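Local coordinates for major capsid protein (Faustovirus, PDB 5J7O) that probably builds the outer protein shell of a large double-stranded DNA virus as a trimer of double jelly-roll subunits, at residues 535-540 with 569-574; 206-211 with 446-451. All blocks are in the same frame, centred on the assembly; numbering follows the deposited sequence.

Contact 1: 535-540 with 569-574; sequences ELYAQY and LNFCLY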
loop_
_atom_site.group_PDB
_atom_site.type_symbol
_atom_site.label_atom_id
_atom_site.label_comp_id
_atom_site.label_asym_id
_atom_site.label_seq_id
_atom_site.Cartn_x
_atom_site.Cartn_y
_atom_site.Cartn_z
ATOM N N GLU B 535 -2.653 39.746 1.482
ATOM C CA GLU B 535 -2.468 38.430 2.080
ATOM C C GLU B 535 -3.370 37.432 1.364
ATOM O O GLU B 535 -4.597 37.488 1.493
ATOM C CB GLU B 535 -2.774 38.478 3.574
ATOM C CG GLU B 535 -2.071 37.411 4.391
ATOM C CD GLU B 535 -2.298 37.585 5.878
ATOM O OE1 GLU B 535 -3.456 37.442 6.325
ATOM O OE2 GLU B 535 -1.322 37.879 6.599
ATOM N N LEU B 536 -2.763 36.533 0.593
ATOM C CA LEU B 536 -3.493 35.414 0.014
ATOM C C LEU B 536 -3.431 34.184 0.906
ATOM O O LEU B 536 -4.349 33.355 0.880
ATOM C CB LEU B 536 -2.938 35.090 -1.374
ATOM C CG LEU B 536 -2.855 36.308 -2.297
ATOM C CD1 LEU B 536 -2.227 35.945 -3.630
ATOM C CD2 LEU B 536 -4.234 36.919 -2.497
ATOM N N TYR B 537 -2.366 34.059 1.693
ATOM C CA TYR B 537 -2.255 33.049 2.736
ATOM C C TYR B 537 -1.587 33.692 3.936
ATOM O O TYR B 537 -0.469 34.206 3.821
ATOM C CB TYR B 537 -1.448 31.835 2.267
ATOM C CG TYR B 537 -2.238 30.831 1.468
ATOM C CD1 TYR B 537 -3.057 29.904 2.099
ATOM C CD2 TYR B 537 -2.157 30.799 0.083
ATOM C CE1 TYR B 537 -3.781 28.980 1.372
ATOM C CE2 TYR B 537 -2.875 29.878 -0.652
ATOM C CZ TYR B 537 -3.685 28.970 -0.003
ATOM O OH TYR B 537 -4.403 28.052 -0.733
ATOM N N ALA B 538 -2.263 33.670 5.080
ATOM C CA ALA B 538 -1.641 34.123 6.312
ATOM C C ALA B 538 -0.519 33.162 6.704
ATOM O O ALA B 538 -0.283 32.135 6.061
ATOM C CB ALA B 538 -2.682 34.242 7.422
ATOM N N GLN B 539 0.190 33.503 7.775
ATOM C CA GLN B 539 1.285 32.667 8.257
ATOM C C GLN B 539 0.698 31.411 8.888
ATOM O O GLN B 539 0.207 31.438 10.018
ATOM C CB GLN B 539 2.146 33.439 9.249
ATOM C CG GLN B 539 3.392 32.700 9.697
ATOM C CD GLN B 539 4.255 33.531 10.625
ATOM O OE1 GLN B 539 3.911 34.664 10.961
ATOM N NE2 GLN B 539 5.386 32.974 11.043
ATOM N N TYR B 540 0.743 30.302 8.153
ATOM C CA TYR B 540 0.189 29.032 8.602
ATOM C C TYR B 540 1.290 27.986 8.707
ATOM O O TYR B 540 2.299 28.051 7.997
ATOM C CB TYR B 540 -0.901 28.533 7.646
ATOM C CG TYR B 540 -2.100 29.447 7.543
ATOM C CD1 TYR B 540 -2.558 30.150 8.650
ATOM C CD2 TYR B 540 -2.770 29.612 6.338
ATOM C CE1 TYR B 540 -3.653 30.989 8.560
ATOM C CE2 TYR B 540 -3.865 30.450 6.237
ATOM C CZ TYR B 540 -4.302 31.135 7.351
ATOM O OH TYR B 540 -5.392 31.970 7.255
ATOM N N LEU B 569 0.759 25.265 -2.560
ATOM C CA LEU B 569 0.053 26.531 -2.380
ATOM C C LEU B 569 -0.997 26.655 -3.479
ATOM O O LEU B 569 -0.663 26.930 -4.633
ATOM C CB LEU B 569 1.026 27.707 -2.424
ATOM C CG LEU B 569 2.386 27.585 -1.729
ATOM C CD1 LEU B 569 3.208 28.845 -1.955
ATOM C CD2 LEU B 569 2.228 27.315 -0.247
ATOM N N ASN B 570 -2.265 26.476 -3.120
ATOM C CA ASN B 570 -3.345 26.391 -4.095
ATOM C C ASN B 570 -4.071 27.724 -4.228
ATOM O O ASN B 570 -4.300 28.427 -3.239
ATOM C CB ASN B 570 -4.339 25.296 -3.703
ATOM C CG ASN B 570 -5.428 25.102 -4.737
ATOM O OD1 ASN B 570 -5.283 25.496 -5.893
ATOM N ND2 ASN B 570 -6.530 24.487 -4.324
ATOM N N PHE B 571 -4.443 28.061 -5.467
ATOM C CA PHE B 571 -5.196 29.276 -5.756
ATOM C C PHE B 571 -6.383 29.017 -6.678
ATOM O O PHE B 571 -7.039 29.975 -7.106
ATOM C CB PHE B 571 -4.284 30.343 -6.373
ATOM C CG PHE B 571 -3.027 30.585 -5.594
ATOM C CD1 PHE B 571 -3.045 31.363 -4.448
ATOM C CD2 PHE B 571 -1.826 30.034 -6.006
ATOM C CE1 PHE B 571 -1.888 31.590 -3.731
ATOM C CE2 PHE B 571 -0.665 30.257 -5.293
ATOM C CZ PHE B 571 -0.696 31.035 -4.153
ATOM N N CYS B 572 -6.669 27.759 -7.000
ATOM C CA CYS B 572 -7.822 27.396 -7.809
ATOM C C CYS B 572 -8.637 26.342 -7.072
ATOM O O CYS B 572 -8.164 25.710 -6.124
ATOM C CB CYS B 572 -7.406 26.871 -9.191
ATOM S SG CYS B 572 -6.478 25.323 -9.152
ATOM N N LEU B 573 -9.879 26.159 -7.522
ATOM C CA LEU B 573 -10.767 25.210 -6.862
ATOM C C LEU B 573 -10.494 23.772 -7.279
ATOM O O LEU B 573 -10.720 22.851 -6.487
ATOM C CB LEU B 573 -12.227 25.561 -7.149
ATOM C CG LEU B 573 -12.799 26.776 -6.420
ATOM C CD1 LEU B 573 -14.248 27.002 -6.820
ATOM C CD2 LEU B 573 -12.676 26.599 -4.915
ATOM N N TYR B 574 -10.016 23.552 -8.501
ATOM C CA TYR B 574 -9.841 22.204 -9.043
ATOM C C TYR B 574 -8.491 22.091 -9.732
ATOM O O TYR B 574 -8.403 22.044 -10.966
ATOM C CB TYR B 574 -10.988 21.859 -9.996
ATOM C CG TYR B 574 -12.342 22.049 -9.358
ATOM C CD1 TYR B 574 -12.839 21.119 -8.458
ATOM C CD2 TYR B 574 -13.113 23.168 -9.640
ATOM C CE1 TYR B 574 -14.071 21.290 -7.862
ATOM C CE2 TYR B 574 -14.348 23.349 -9.049
ATOM C CZ TYR B 574 -14.822 22.406 -8.162
ATOM O OH TYR B 574 -16.052 22.579 -7.570
#

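Contact 2: 206-211 with 446-451; sequences AIMYNK and FIYLGL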
loop_
_atom_site.group_PDB
_atom_site.type_symbol
_atom_site.label_atom_id
_atom_site.label_comp_id
_atom_site.label_asym_id
_atom_site.label_seq_id
_atom_site.Cartn_x
_atom_site.Cartn_y
_atom_site.Cartn_z
ATOM N N ALA B 206 9.971 17.536 -11.997
ATOM C CA ALA B 206 9.688 16.111 -12.128
ATOM C C ALA B 206 9.471 15.461 -10.767
ATOM O O ALA B 206 8.599 14.596 -10.618
ATOM C CB ALA B 206 10.820 15.416 -12.882
ATOM N N ILE B 207 10.249 15.859 -9.758
ATOM C CA ILE B 207 10.055 15.271 -8.437
ATOM C C ILE B 207 8.818 15.851 -7.759
ATOM O O ILE B 207 8.200 15.184 -6.925
ATOM C CB ILE B 207 11.308 15.439 -7.560
ATOM C CG1 ILE B 207 11.555 16.910 -7.221
ATOM C CG2 ILE B 207 12.515 14.841 -8.251
ATOM C CD1 ILE B 207 12.659 17.124 -6.208
ATOM N N MET B 208 8.433 17.084 -8.097
ATOM C CA MET B 208 7.165 17.611 -7.601
ATOM C C MET B 208 5.994 16.815 -8.159
ATOM O O MET B 208 5.032 16.520 -7.439
ATOM C CB MET B 208 7.027 19.091 -7.957
ATOM C CG MET B 208 7.995 20.006 -7.226
ATOM S SD MET B 208 7.847 19.900 -5.434
ATOM C CE MET B 208 8.927 21.237 -4.929
ATOM N N TYR B 209 6.060 16.455 -9.443
ATOM C CA TYR B 209 5.036 15.597 -10.031
ATOM C C TYR B 209 5.059 14.211 -9.402
ATOM O O TYR B 209 4.002 13.621 -9.145
ATOM C CB TYR B 209 5.239 15.506 -11.544
ATOM C CG TYR B 209 4.166 14.729 -12.275
ATOM C CD1 TYR B 209 4.209 13.341 -12.346
ATOM C CD2 TYR B 209 3.117 15.383 -12.906
ATOM C CE1 TYR B 209 3.233 12.629 -13.012
ATOM C CE2 TYR B 209 2.137 14.679 -13.579
ATOM C CZ TYR B 209 2.200 13.302 -13.628
ATOM O OH TYR B 209 1.227 12.595 -14.295
ATOM N N ASN B 210 6.256 13.671 -9.157
ATOM C CA ASN B 210 6.369 12.364 -8.517
ATOM C C ASN B 210 5.696 12.351 -7.151
ATOM O O ASN B 210 5.161 11.320 -6.730
ATOM C CB ASN B 210 7.846 11.981 -8.395
ATOM C CG ASN B 210 8.056 10.661 -7.678
ATOM O OD1 ASN B 210 7.737 9.596 -8.206
ATOM N ND2 ASN B 210 8.615 10.725 -6.476
ATOM N N LYS B 211 5.691 13.492 -6.457
ATOM C CA LYS B 211 5.138 13.540 -5.110
ATOM C C LYS B 211 3.636 13.808 -5.102
ATOM O O LYS B 211 2.935 13.331 -4.204
ATOM C CB LYS B 211 5.855 14.614 -4.285
ATOM C CG LYS B 211 7.355 14.391 -4.093
ATOM C CD LYS B 211 8.021 15.627 -3.499
ATOM C CE LYS B 211 9.533 15.605 -3.683
ATOM N NZ LYS B 211 10.191 14.508 -2.916
ATOM N N PHE B 446 -1.298 27.264 -9.026
ATOM C CA PHE B 446 -0.757 26.789 -7.761
ATOM C C PHE B 446 0.762 26.761 -7.861
ATOM O O PHE B 446 1.339 26.980 -8.929
ATOM C CB PHE B 446 -1.318 25.413 -7.387
ATOM C CG PHE B 446 -1.422 24.462 -8.544
ATOM C CD1 PHE B 446 -2.604 24.347 -9.259
ATOM C CD2 PHE B 446 -0.344 23.675 -8.913
ATOM C CE1 PHE B 446 -2.705 23.472 -10.323
ATOM C CE2 PHE B 446 -0.441 22.795 -9.975
ATOM C CZ PHE B 446 -1.624 22.695 -10.680
ATOM N N ILE B 447 1.405 26.494 -6.725
ATOM C CA ILE B 447 2.859 26.540 -6.609
ATOM C C ILE B 447 3.327 25.365 -5.762
ATOM O O ILE B 447 2.856 25.181 -4.634
ATOM C CB ILE B 447 3.344 27.867 -5.985
ATOM C CG1 ILE B 447 2.899 29.063 -6.827
ATOM C CG2 ILE B 447 4.857 27.860 -5.819
ATOM C CD1 ILE B 447 3.273 30.406 -6.235
ATOM N N TYR B 448 4.256 24.574 -6.298
ATOM C CA TYR B 448 4.947 23.570 -5.501
ATOM C C TYR B 448 6.091 24.237 -4.745
ATOM O O TYR B 448 6.860 25.007 -5.328
ATOM C CB TYR B 448 5.488 22.445 -6.385
ATOM C CG TYR B 448 4.482 21.819 -7.328
ATOM C CD1 TYR B 448 4.478 22.143 -8.679
ATOM C CD2 TYR B 448 3.554 20.890 -6.875
ATOM C CE1 TYR B 448 3.571 21.569 -9.550
ATOM C CE2 TYR B 448 2.640 20.310 -7.740
ATOM C CZ TYR B 448 2.654 20.654 -9.077
ATOM O OH TYR B 448 1.751 20.083 -9.944
ATOM N N LEU B 449 6.205 23.947 -3.449
ATOM C CA LEU B 449 7.171 24.624 -2.596
ATOM C C LEU B 449 7.994 23.615 -1.806
ATOM O O LEU B 449 7.506 22.548 -1.423
ATOM C CB LEU B 449 6.479 25.596 -1.628
ATOM C CG LEU B 449 7.397 26.447 -0.747
ATOM C CD1 LEU B 449 8.259 27.368 -1.599
ATOM C CD2 LEU B 449 6.599 27.243 0.274
ATOM N N GLY B 450 9.252 23.973 -1.566
ATOM C CA GLY B 450 10.130 23.168 -0.741
ATOM C C GLY B 450 11.377 23.941 -0.378
ATOM O O GLY B 450 11.767 24.890 -1.066
ATOM N N LEU B 451 11.996 23.523 0.726
ATOM C CA LEU B 451 13.256 24.094 1.208
ATOM C C LEU B 451 14.227 22.928 1.365
ATOM O O LEU B 451 14.322 22.322 2.435
ATOM C CB LEU B 451 13.057 24.861 2.515
ATOM C CG LEU B 451 14.244 25.668 3.049
ATOM C CD1 LEU B 451 14.700 26.703 2.033
ATOM C CD2 LEU B 451 13.893 26.334 4.369
#

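Contact 1: 535-540 with 569-574
The phenol of Y537 reaches across to the end of strand 567-570, where its OH donates a short 2.5 Å hydrogen bond to N570 O. The bond lies in the carbonyl plane, on a lone pair, at a C=O...OH angle of 136°. The same ring edge meets F571: Y537 CE2 and F571 CE1 come within 3.7 Å, with the two planes inclined by 66°. F571 CG stands beside the backbone N (chi1 -51°), anti to the carbonyl carbon, which swings the ring to the tyrosine although CB itself does not point at it. L536 adds its CB at the phenylalanine edge. A classic beta bulge sets L536 and Y537 together opposite V529, and both point at 569-574. Behind N570, an Asx turn bends the chain: C572 N gives a nearly straight bond of 2.9 Å to N570 OD1, approaching from above the amide plane. Asparagine, with its short acceptor arm, suits this turn. Strands 534-541 and 567-570, F and G of the second jelly roll, lie in its two facing sheets, and Y545 of the following helix meets Y537 edge-to-face. The tyrosine thus suits its buried place: its hydroxyl satisfies a carbonyl where the strand ends, while its hydrocarbon ring joins the apolar core.

Contact 2: 206-211 with 446-451
Y448, with M208 laid over its ring, has its OH hydrogen-bonded to H213 NE2, just beyond the helical segment 206-211. The phenol is therefore tied at its polar end and covered on one face by the same part of the chain. This is a helix packed across a sheet strand in a double jelly roll: the axes of 206-211 and 446-451 pass 9.7 Å apart at 102°, nearly perpendicular. M208 CB makes a CH-pi contact, 4.1 Å from the centroid of the Y448 ring and 22° off its normal. The sulfur lies more obliquely, M208 SD being 5.3 Å from that centroid, in a Met-aromatic contact. The chain bends at chi2 (-58°), carrying the sulfur and methyl along the strand, while the tyrosine ring runs the other way; the two side chains slide past each other, and M208 CG packs against Y448 CB at 3.6 Å. Methionine suits this place, since its unbranched, flexible chain can follow both ring and backbone. L449 leaves the strand on the side away from the helix and packs on I594, and G450 has no side chain to stand between sheet and helix. The methyl ends beside the backbone, with M208 CE 4.0 Å from L449 O.

In the fold
From the N terminus, helix 203-212 follows strand 196-202, the F strand at the edge of the C-H-E-F sheet of the first jelly roll, and contact 2 brings it onto strand 444-453, the D strand of the second, closing a span of 234 residues. Contact 1 opens only later; the two follow in series, neither nested nor crossed. Contact 1 closes a 28-residue connection that includes helix 542-552, linking the F strand to the G strand across the second sandwich. The contacts meet because strands 444-453 and 567-570 are neighbours: L569 N probably hydrogen-bonds I447 O at 3.0 Å. Contact 2 thus joins the two jelly rolls, and contact 1 joins the two sheets of the second.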